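Lytic polysaccharide monooxygenase (Neurospora crassa, PDB 4QI8) is a copper-dependent AA9 monooxygenase that probably cleaves cellulose by oxidising its glycosidic bonds, using a reductant and oxygen or hydrogen peroxide. Local coordinates at residues A[1-13]-A[17-31]. Numbering follows the deposited sequence.
Sequences HYTFPKVWANSGT and WQYVRRADNWQNNGF. With CU (copper (II) ion), chain C; NO3 (nitrate ion), chain D.
Pro5 O accepts a nearly straight 2.8 Å hydrogen bond from Trp17 N (169° at the hydrogen) where the loop that follows strand 3-8, an outer strand of the AA9 beta-sandwich, starts beside Pro5; after Tyr19 it returns toward the N-terminus, Asn29 lying beside Tyr2. At the same place Pro5 CA lies 3.7 Å from the centroid of the six-membered ring of Trp17, a CH-pi contact over the face; a rigid proline suits a broad, flat indole. The other face of that indole carries Arg22 CG and Ala23 N, and Thr3 CB meets its CH2 and CZ2 obliquely, 4.0 Å away. A serine in place of Trp17 would probably leave a gap between Pro5 and Ala23, with Thr3 CB losing the indole carbons it rests on. Further along, Val7 CG1 packs on Tyr19 CB, and Val20 sets CG1 against Phe4 O and CG2 against Pro5 O. Toward the N-terminus, Asn25 suits a polar junction: its ND2 donates to Gly30 O (2.8 Å), and waters link its amide to Tyr2 O and Phe4 N. His1 grips copper with its N and ND1, the histidine brace that His72 completes. With CG anti to the carbonyl carbon (chi1 -76°), its ring lies beneath Gly30, whose CA sits 4.3 Å from the ring centroid, while NE2 gives a weak hydrogen bond (2.7 Å) to O3 of a nitrate probably left from crystallisation.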
ATOM      1  N   HIS A   1     -12.258  -9.000  -3.895  1.00  6.76           N
ATOM      2  CA  HIS A   1     -12.964  -8.238  -2.869  1.00  5.93           C
ATOM      3  C   HIS A   1     -12.449  -8.550  -1.474  1.00  6.14           C
ATOM      4  O   HIS A   1     -12.716  -9.600  -0.905  1.00  6.57           O
ATOM      5  CB  HIS A   1     -14.456  -8.503  -2.955  1.00  6.30           C
ATOM      6  CG  HIS A   1     -15.083  -7.789  -4.089  1.00  7.32           C
ATOM      7  ND1 HIS A   1     -14.528  -7.785  -5.350  1.00  7.75           N
ATOM      8  CD2 HIS A   1     -16.181  -7.000  -4.147  1.00 10.24           C
ATOM      9  CE1 HIS A   1     -15.285  -7.048  -6.141  1.00 10.74           C
ATOM     10  NE2 HIS A   1     -16.294  -6.567  -5.440  1.00 12.54           N
ATOM     11  N   TYR A   2     -11.694  -7.610  -0.921  1.00  5.51           N
ATOM     12  CA  TYR A   2     -11.125  -7.710   0.421  1.00  5.85           C
ATOM     13  C   TYR A   2     -10.758  -6.306   0.885  1.00  5.24           C
ATOM     14  O   TYR A   2     -10.483  -5.411   0.074  1.00  6.64           O
ATOM     15  CB  TYR A   2      -9.894  -8.657   0.490  1.00  6.04           C
ATOM     16  CG  TYR A   2      -9.150  -8.762  -0.814  1.00  6.04           C
ATOM     17  CD1 TYR A   2      -9.501  -9.724  -1.756  1.00  6.09           C
ATOM     18  CD2 TYR A   2      -8.131  -7.869  -1.138  1.00  5.96           C
ATOM     19  CE1 TYR A   2      -8.866  -9.795  -2.975  1.00  6.07           C
ATOM     20  CE2 TYR A   2      -7.474  -7.946  -2.361  1.00  6.32           C
ATOM     21  CZ  TYR A   2      -7.853  -8.914  -3.274  1.00  6.67           C
ATOM     22  OH  TYR A   2      -7.221  -8.987  -4.499  1.00  7.30           O
ATOM     23  N   THR A   3     -10.792  -6.134   2.195  1.00  5.37           N
ATOM     24  CA  THR A   3     -10.274  -4.949   2.840  1.00  5.59           C
ATOM     25  C   THR A   3      -8.895  -5.252   3.430  1.00  4.58           C
ATOM     26  O   THR A   3      -8.468  -6.399   3.508  1.00  5.64           O
ATOM     27  CB  THR A   3     -11.195  -4.514   3.977  1.00  6.04           C
ATOM     28  OG1 THR A   3     -11.206  -5.556   4.947  1.00  6.52           O
ATOM     29  CG2 THR A   3     -12.623  -4.220   3.489  1.00  6.72           C
ATOM     30  N   PHE A   4      -8.221  -4.190   3.856  1.00  4.81           N
ATOM     31  CA  PHE A   4      -6.987  -4.275   4.633  1.00  4.94           C
ATOM     32  C   PHE A   4      -7.212  -3.532   5.954  1.00  5.32           C
ATOM     33  O   PHE A   4      -6.837  -2.370   6.103  1.00  5.73           O
ATOM     34  CB  PHE A   4      -5.801  -3.724   3.836  1.00  5.70           C
ATOM     35  CG  PHE A   4      -5.405  -4.608   2.698  1.00  5.40           C
ATOM     36  CD1 PHE A   4      -4.600  -5.707   2.923  1.00  6.98           C
ATOM     37  CD2 PHE A   4      -5.832  -4.356   1.404  1.00  6.16           C
ATOM     38  CE1 PHE A   4      -4.250  -6.553   1.894  1.00  8.02           C
ATOM     39  CE2 PHE A   4      -5.478  -5.216   0.370  1.00  7.20           C
ATOM     40  CZ  PHE A   4      -4.680  -6.302   0.619  1.00  7.39           C
ATOM     41  N   PRO A   5      -7.884  -4.189   6.914  1.00  5.93           N
ATOM     42  CA  PRO A   5      -8.436  -3.435   8.046  1.00  6.55           C
ATOM     43  C   PRO A   5      -7.564  -3.357   9.300  1.00  6.98           C
ATOM     44  O   PRO A   5      -7.932  -2.659  10.240  1.00  8.43           O
ATOM     45  CB  PRO A   5      -9.712  -4.212   8.355  1.00  6.78           C
ATOM     46  CG  PRO A   5      -9.310  -5.644   8.071  1.00  6.21           C
ATOM     47  CD  PRO A   5      -8.416  -5.564   6.858  1.00  5.84           C
ATOM     48  N   LYS A   6      -6.441  -4.066   9.323  1.00  7.23           N
ATOM     49  CA  LYS A   6      -5.648  -4.235  10.535  1.00  9.83           C
ATOM     50  C   LYS A   6      -4.176  -4.155  10.259  1.00  8.31           C
ATOM     51  O   LYS A   6      -3.712  -4.618   9.226  1.00  9.32           O
ATOM     52  CB  LYS A   6      -5.847  -5.641  11.119  1.00 14.06           C
ATOM     53  CG  LYS A   6      -7.193  -5.948  11.684  1.00 13.90           C
ATOM     54  CD  LYS A   6      -7.097  -7.282  12.409  1.00 14.10           C
ATOM     55  CE  LYS A   6      -8.442  -7.916  12.766  1.00 24.02           C
ATOM     56  NZ  LYS A   6      -9.163  -7.319  13.927  1.00 28.05           N
ATOM     57  N   VAL A   7      -3.442  -3.614  11.228  0.93  8.77           N
ATOM     58  CA  VAL A   7      -2.004  -3.772  11.276  0.58  8.59           C
ATOM     59  C   VAL A   7      -1.620  -4.096  12.712  0.95  8.52           C
ATOM     60  O   VAL A   7      -2.291  -3.669  13.653  0.93  9.37           O
ATOM     61  CB  VAL A   7      -1.280  -2.518  10.748  0.58  9.77           C
ATOM     62  CG1 VAL A   7      -1.552  -1.321  11.633  0.58 10.34           C
ATOM     63  CG2 VAL A   7       0.207  -2.765  10.626  0.58 12.40           C
ATOM     64  N   TRP A   8      -0.559  -4.869  12.882  1.00  9.81           N
ATOM     65  CA  TRP A   8      -0.102  -5.159  14.227  1.00 10.63           C
ATOM     66  C   TRP A   8       1.368  -5.464  14.235  1.00 11.66           C
ATOM     67  O   TRP A   8       1.981  -5.689  13.196  1.00 12.54           O
ATOM     68  CB  TRP A   8      -0.937  -6.280  14.867  1.00 12.40           C
ATOM     69  CG  TRP A   8      -0.825  -7.660  14.275  1.00 13.82           C
ATOM     70  CD1 TRP A   8       0.012  -8.647  14.680  1.00 16.85           C
ATOM     71  CD2 TRP A   8      -1.619  -8.218  13.219  1.00 12.03           C
ATOM     72  NE1 TRP A   8      -0.197  -9.784  13.938  1.00 17.15           N
ATOM     73  CE2 TRP A   8      -1.195  -9.545  13.032  1.00 14.70           C
ATOM     74  CE3 TRP A   8      -2.638  -7.726  12.414  1.00  9.29           C
ATOM     75  CZ2 TRP A   8      -1.756 -10.382  12.064  1.00 15.85           C
ATOM     76  CZ3 TRP A   8      -3.204  -8.562  11.459  1.00  9.87           C
ATOM     77  CH2 TRP A   8      -2.757  -9.868  11.291  1.00 12.92           C
ATOM     78  N   ALA A   9       1.925  -5.435  15.437  1.00 15.68           N
ATOM     79  CA  ALA A   9       3.329  -5.705  15.664  1.00 15.73           C
ATOM     80  C   ALA A   9       3.466  -6.915  16.593  1.00 18.00           C
ATOM     81  O   ALA A   9       3.126  -8.029  16.209  1.00 23.15           O
ATOM     82  CB  ALA A   9       4.002  -4.479  16.256  1.00 20.59           C
ATOM     83  N   ASN A  10       3.939  -6.694  17.819  1.00 24.36           N
ATOM     84  CA  ASN A  10       4.326  -7.792  18.707  1.00 28.20           C
ATOM     85  C   ASN A  10       3.452  -7.985  19.948  1.00 29.99           C
ATOM     86  O   ASN A  10       3.854  -8.687  20.879  1.00 30.34           O
ATOM     87  CB  ASN A  10       5.771  -7.585  19.155  1.00 26.79           C
ATOM     88  CG  ASN A  10       6.722  -7.460  17.989  1.00 26.41           C
ATOM     89  OD1 ASN A  10       6.723  -8.294  17.082  1.00 29.06           O
ATOM     90  ND2 ASN A  10       7.522  -6.401  17.992  1.00 27.98           N
ATOM     91  N   SER A  11       2.268  -7.378  19.964  1.00 30.57           N
ATOM     92  CA  SER A  11       1.368  -7.481  21.112  1.00 30.23           C
ATOM     93  C   SER A  11      -0.018  -7.946  20.686  1.00 31.76           C
ATOM     94  O   SER A  11      -1.022  -7.294  20.988  1.00 32.33           O
ATOM     95  CB  SER A  11       1.265  -6.134  21.827  1.00 28.96           C
ATOM     96  OG  SER A  11       0.530  -6.257  23.033  1.00 32.00           O
ATOM     97  N   GLY A  12      -0.068  -9.078  19.990  1.00 31.76           N
ATOM     98  CA  GLY A  12      -1.320  -9.609  19.480  1.00 31.20           C
ATOM     99  C   GLY A  12      -1.917  -8.714  18.410  1.00 30.54           C
ATOM    100  O   GLY A  12      -1.362  -7.662  18.072  1.00 30.26           O
ATOM    101  N   THR A  13      -3.062  -9.117  17.882  1.00 29.49           N
ATOM    102  CA  THR A  13      -3.836  -8.353  16.884  1.00 28.44           C
ATOM    103  C   THR A  13      -4.498  -7.114  17.490  1.00 28.06           C
ATOM    104  O   THR A  13      -4.544  -6.917  18.687  1.00 30.79           O
ATOM    105  CB  THR A  13      -4.971  -9.213  16.256  1.00 26.24           C
ATOM    106  OG1 THR A  13      -5.771  -8.459  15.338  1.00 28.38           O
ATOM    107  CG2 THR A  13      -5.931  -9.659  17.298  1.00 26.98           C
ATOM    108  N   TRP A  17      -9.880  -1.449  11.850  1.00  8.52           N
ATOM    109  CA  TRP A  17      -9.880   0.011  11.724  1.00  9.07           C
ATOM    110  C   TRP A  17      -9.446   0.721  13.007  1.00  9.55           C
ATOM    111  O   TRP A  17      -9.722   1.907  13.197  1.00 12.38           O
ATOM    112  CB  TRP A  17     -11.235   0.525  11.236  1.00 10.95           C
ATOM    113  CG  TRP A  17     -11.793  -0.271  10.093  1.00  8.93           C
ATOM    114  CD1 TRP A  17     -12.939  -0.997  10.107  1.00 11.54           C
ATOM    115  CD2 TRP A  17     -11.233  -0.431   8.775  1.00  7.46           C
ATOM    116  NE1 TRP A  17     -13.142  -1.587   8.891  1.00  9.78           N
ATOM    117  CE2 TRP A  17     -12.109  -1.261   8.053  1.00  8.51           C
ATOM    118  CE3 TRP A  17     -10.090   0.059   8.131  1.00  6.73           C
ATOM    119  CZ2 TRP A  17     -11.876  -1.626   6.725  1.00  8.69           C
ATOM    120  CZ3 TRP A  17      -9.867  -0.300   6.800  1.00  6.81           C
ATOM    121  CH2 TRP A  17     -10.753  -1.133   6.117  1.00  7.50           C
ATOM    122  N   GLN A  18      -8.696   0.028  13.855  1.00  9.41           N
ATOM    123  CA  GLN A  18      -8.173   0.665  15.059  1.00  9.97           C
ATOM    124  C   GLN A  18      -6.994   1.565  14.717  1.00  7.99           C
ATOM    125  O   GLN A  18      -6.984   2.736  15.079  1.00 10.65           O
ATOM    126  CB  GLN A  18      -7.760  -0.362  16.108  1.00 10.72           C
ATOM    127  CG  GLN A  18      -7.215   0.296  17.362  1.00 12.18           C
ATOM    128  CD  GLN A  18      -6.826  -0.694  18.416  1.00 14.74           C
ATOM    129  OE1 GLN A  18      -6.765  -1.895  18.161  1.00 15.40           O
ATOM    130  NE2 GLN A  18      -6.564  -0.201  19.616  1.00 15.15           N
ATOM    131  N   TYR A  19      -6.007   1.014  14.012  1.00  6.61           N
ATOM    132  CA  TYR A  19      -4.825   1.759  13.579  1.00  6.81           C
ATOM    133  C   TYR A  19      -4.863   2.065  12.085  1.00  6.38           C
ATOM    134  O   TYR A  19      -3.945   2.676  11.560  1.00  8.48           O
ATOM    135  CB  TYR A  19      -3.563   0.956  13.901  1.00  8.11           C
ATOM    136  CG  TYR A  19      -3.379   0.709  15.372  1.00  9.06           C
ATOM    137  CD1 TYR A  19      -2.959   1.718  16.208  1.00 11.01           C
ATOM    138  CD2 TYR A  19      -3.623  -0.530  15.932  1.00 14.29           C
ATOM    139  CE1 TYR A  19      -2.785   1.510  17.561  1.00 14.42           C
ATOM    140  CE2 TYR A  19      -3.449  -0.742  17.293  1.00 15.81           C
ATOM    141  CZ  TYR A  19      -3.030   0.279  18.092  1.00 16.20           C
ATOM    142  OH  TYR A  19      -2.861   0.048  19.437  1.00 19.94           O
ATOM    143  N   VAL A  20      -5.916   1.616  11.407  1.00  6.20           N
ATOM    144  CA  VAL A  20      -6.074   1.812   9.977  1.00  5.55           C
ATOM    145  C   VAL A  20      -7.256   2.741   9.749  1.00  5.46           C
ATOM    146  O   VAL A  20      -8.342   2.517  10.286  1.00  6.35           O
ATOM    147  CB  VAL A  20      -6.291   0.460   9.268  1.00  5.97           C
ATOM    148  CG1 VAL A  20      -6.529   0.665   7.779  1.00  6.24           C
ATOM    149  CG2 VAL A  20      -5.103  -0.469   9.512  1.00  7.27           C
ATOM    150  N   ARG A  21      -7.030   3.815   8.998  1.00  5.25           N
ATOM    151  CA  ARG A  21      -8.099   4.730   8.627  1.00  5.86           C
ATOM    152  C   ARG A  21      -9.200   3.956   7.930  1.00  5.24           C
ATOM    153  O   ARG A  21      -8.924   3.174   7.026  1.00  5.35           O
ATOM    154  CB  ARG A  21      -7.532   5.820   7.722  1.00  6.00           C
ATOM    155  CG  ARG A  21      -6.542   6.705   8.452  1.00  6.47           C
ATOM    156  CD  ARG A  21      -6.069   7.882   7.622  1.00  7.12           C
ATOM    157  NE  ARG A  21      -5.249   8.778   8.429  1.00  6.95           N
ATOM    158  CZ  ARG A  21      -4.570   9.819   7.964  1.00  8.06           C
ATOM    159  NH1 ARG A  21      -4.585  10.116   6.665  1.00  8.06           N
ATOM    160  NH2 ARG A  21      -3.873  10.569   8.808  1.00  8.51           N
ATOM    161  N   ARG A  22     -10.451   4.149   8.337  1.00  5.38           N
ATOM    162  CA  ARG A  22     -11.486   3.293   7.783  1.00  5.82           C
ATOM    163  C   ARG A  22     -11.653   3.564   6.287  1.00  5.64           C
ATOM    164  O   ARG A  22     -11.973   4.674   5.856  1.00  6.25           O
ATOM    165  CB  ARG A  22     -12.828   3.418   8.505  1.00  7.37           C
ATOM    166  CG  ARG A  22     -13.800   2.329   8.025  1.00  8.03           C
ATOM    167  CD  ARG A  22     -14.981   2.112   8.915  1.00  8.99           C
ATOM    168  NE  ARG A  22     -15.960   3.158   8.724  1.00 10.01           N
ATOM    169  CZ  ARG A  22     -17.130   3.196   9.356  1.00 10.50           C
ATOM    170  NH1 ARG A  22     -17.464   2.243  10.219  1.00 14.73           N
ATOM    171  NH2 ARG A  22     -17.982   4.190   9.116  1.00 11.58           N
ATOM    172  N   ALA A  23     -11.417   2.534   5.489  1.00  5.26           N
ATOM    173  CA  ALA A  23     -11.496   2.658   4.046  1.00  4.62           C
ATOM    174  C   ALA A  23     -12.940   2.706   3.595  1.00  4.91           C
ATOM    175  O   ALA A  23     -13.826   2.113   4.222  1.00  5.27           O
ATOM    176  CB  ALA A  23     -10.780   1.486   3.392  1.00  5.46           C
ATOM    177  N   ASP A  24     -13.168   3.371   2.470  1.00  4.90           N
ATOM    178  CA  ASP A  24     -14.516   3.538   1.963  1.00  5.21           C
ATOM    179  C   ASP A  24     -15.136   2.215   1.507  1.00  5.29           C
ATOM    180  O   ASP A  24     -16.350   2.179   1.289  1.00  5.58           O
ATOM    181  CB  ASP A  24     -14.565   4.545   0.806  1.00  4.85           C
ATOM    182  CG  ASP A  24     -14.364   5.989   1.233  1.00  5.45           C
ATOM    183  OD1 ASP A  24     -14.528   6.316   2.429  1.00  6.64           O
ATOM    184  OD2 ASP A  24     -14.055   6.804   0.331  1.00  6.10           O
ATOM    185  N   ASN A  25     -14.332   1.153   1.352  1.00  5.25           N
ATOM    186  CA  ASN A  25     -14.851  -0.182   1.011  1.00  5.42           C
ATOM    187  C   ASN A  25     -15.175  -1.046   2.236  1.00  5.88           C
ATOM    188  O   ASN A  25     -15.323  -2.262   2.121  1.00  5.82           O
ATOM    189  CB  ASN A  25     -13.903  -0.936   0.069  1.00  5.52           C
ATOM    190  CG  ASN A  25     -12.634  -1.425   0.749  1.00  5.32           C
ATOM    191  OD1 ASN A  25     -12.237  -0.927   1.809  1.00  5.60           O
ATOM    192  ND2 ASN A  25     -11.998  -2.413   0.138  1.00  5.93           N
ATOM    193  N   TRP A  26     -15.322  -0.423   3.400  1.00  5.47           N
ATOM    194  CA  TRP A  26     -15.519  -1.202   4.610  1.00  5.77           C
ATOM    195  C   TRP A  26     -16.806  -2.029   4.596  1.00  6.20           C
ATOM    196  O   TRP A  26     -16.876  -3.026   5.305  1.00  7.28           O
ATOM    197  CB  TRP A  26     -15.432  -0.317   5.859  1.00  6.00           C
ATOM    198  CG  TRP A  26     -16.598   0.591   6.065  1.00  6.71           C
ATOM    199  CD1 TRP A  26     -16.806   1.808   5.489  1.00  6.64           C
ATOM    200  CD2 TRP A  26     -17.719   0.349   6.919  1.00  8.53           C
ATOM    201  NE1 TRP A  26     -18.000   2.341   5.927  1.00  7.54           N
ATOM    202  CE2 TRP A  26     -18.578   1.462   6.805  1.00  8.99           C
ATOM    203  CE3 TRP A  26     -18.080  -0.703   7.757  1.00 11.97           C
ATOM    204  CZ2 TRP A  26     -19.766   1.564   7.524  1.00 10.82           C
ATOM    205  CZ3 TRP A  26     -19.260  -0.608   8.458  1.00 13.74           C
ATOM    206  CH2 TRP A  26     -20.096   0.511   8.330  1.00 14.41           C
ATOM    207  N   GLN A  27     -17.804  -1.633   3.811  1.00  5.63           N
ATOM    208  CA  GLN A  27     -19.034  -2.420   3.698  1.00  7.21           C
ATOM    209  C   GLN A  27     -19.035  -3.369   2.499  1.00  7.52           C
ATOM    210  O   GLN A  27     -19.502  -4.493   2.624  1.00 11.09           O
ATOM    211  CB  GLN A  27     -20.262  -1.515   3.618  1.00  7.37           C
ATOM    212  CG  GLN A  27     -20.412  -0.632   4.825  1.00  8.01           C
ATOM    213  CD  GLN A  27     -21.776   0.023   4.889  1.00  8.90           C
ATOM    214  OE1 GLN A  27     -22.058   0.977   4.166  1.00  8.56           O
ATOM    215  NE2 GLN A  27     -22.639  -0.490   5.760  1.00 11.98           N
ATOM    216  N   ASN A  28     -18.534  -2.948   1.344  1.00  6.68           N
ATOM    217  CA  ASN A  28     -18.672  -3.778   0.144  1.00  6.94           C
ATOM    218  C   ASN A  28     -17.437  -4.601  -0.209  1.00  6.62           C
ATOM    219  O   ASN A  28     -17.503  -5.439  -1.097  1.00  7.33           O
ATOM    220  CB  ASN A  28     -19.068  -2.937  -1.067  1.00  7.30           C
ATOM    221  CG  ASN A  28     -17.934  -2.066  -1.570  1.00  6.89           C
ATOM    222  OD1 ASN A  28     -17.073  -1.635  -0.812  1.00  6.36           O
ATOM    223  ND2 ASN A  28     -17.937  -1.808  -2.869  1.00  7.20           N
ATOM    224  N   ASN A  29     -16.315  -4.354   0.460  1.00  6.04           N
ATOM    225  CA  ASN A  29     -15.053  -5.032   0.141  1.00  6.24           C
ATOM    226  C   ASN A  29     -14.576  -4.761  -1.285  1.00  5.57           C
ATOM    227  O   ASN A  29     -13.770  -5.517  -1.818  1.00  6.29           O
ATOM    228  CB  ASN A  29     -15.145  -6.549   0.361  1.00  7.23           C
ATOM    229  CG  ASN A  29     -15.729  -6.893   1.684  1.00  9.89           C
ATOM    230  OD1 ASN A  29     -15.273  -6.401   2.711  1.00 10.49           O
ATOM    231  ND2 ASN A  29     -16.777  -7.712   1.674  1.00 14.52           N
ATOM    232  N   GLY A  30     -15.056  -3.680  -1.898  1.00  5.37           N
ATOM    233  CA  GLY A  30     -14.751  -3.417  -3.289  1.00  5.69           C
ATOM    234  C   GLY A  30     -13.470  -2.642  -3.507  1.00  5.18           C
ATOM    235  O   GLY A  30     -12.644  -2.492  -2.608  1.00  5.55           O
ATOM    236  N   PHE A  31     -13.303  -2.167  -4.737  1.00  5.29           N
ATOM    237  CA  PHE A  31     -12.048  -1.593  -5.180  1.00  5.18           C
ATOM    238  C   PHE A  31     -12.184  -0.150  -5.640  1.00  5.12           C
ATOM    239  O   PHE A  31     -13.286   0.390  -5.786  1.00  5.76           O
ATOM    240  CB  PHE A  31     -11.430  -2.469  -6.298  1.00  5.13           C
ATOM    241  CG  PHE A  31     -12.344  -2.755  -7.464  1.00  5.02           C
ATOM    242  CD1 PHE A  31     -12.407  -1.891  -8.538  1.00  5.17           C
ATOM    243  CD2 PHE A  31     -13.121  -3.905  -7.505  1.00  5.75           C
ATOM    244  CE1 PHE A  31     -13.208  -2.165  -9.631  1.00  5.80           C
ATOM    245  CE2 PHE A  31     -13.943  -4.171  -8.600  1.00  5.79           C
ATOM    246  CZ  PHE A  31     -13.981  -3.296  -9.662  1.00  5.73           C
TER
HETATM  247 CU    CU C 301     -12.875  -8.764  -5.890  1.00  6.65          CU
HETATM  248  N   NO3 D 302     -16.846  -2.693  -6.468  1.00 11.46           N
HETATM  249  O1  NO3 D 302     -18.034  -2.213  -6.891  1.00 14.96           O
HETATM  250  O2  NO3 D 302     -15.696  -1.991  -6.459  1.00  8.54           O
HETATM  251  O3  NO3 D 302     -16.825  -3.956  -6.012  1.00 16.87           O
HETATM  252  O   HOH W   1      -9.122  -2.940   0.142  1.00 19.53           O
HETATM  253  O   HOH W   2      -9.539  -1.654   2.489  1.00  5.87           O
HETATM  254  O   HOH W   3     -13.348  -8.276  -7.823  1.00 10.44           O
HETATM  255  O   HOH W   4     -14.363 -10.764  -6.170  1.00 11.52           O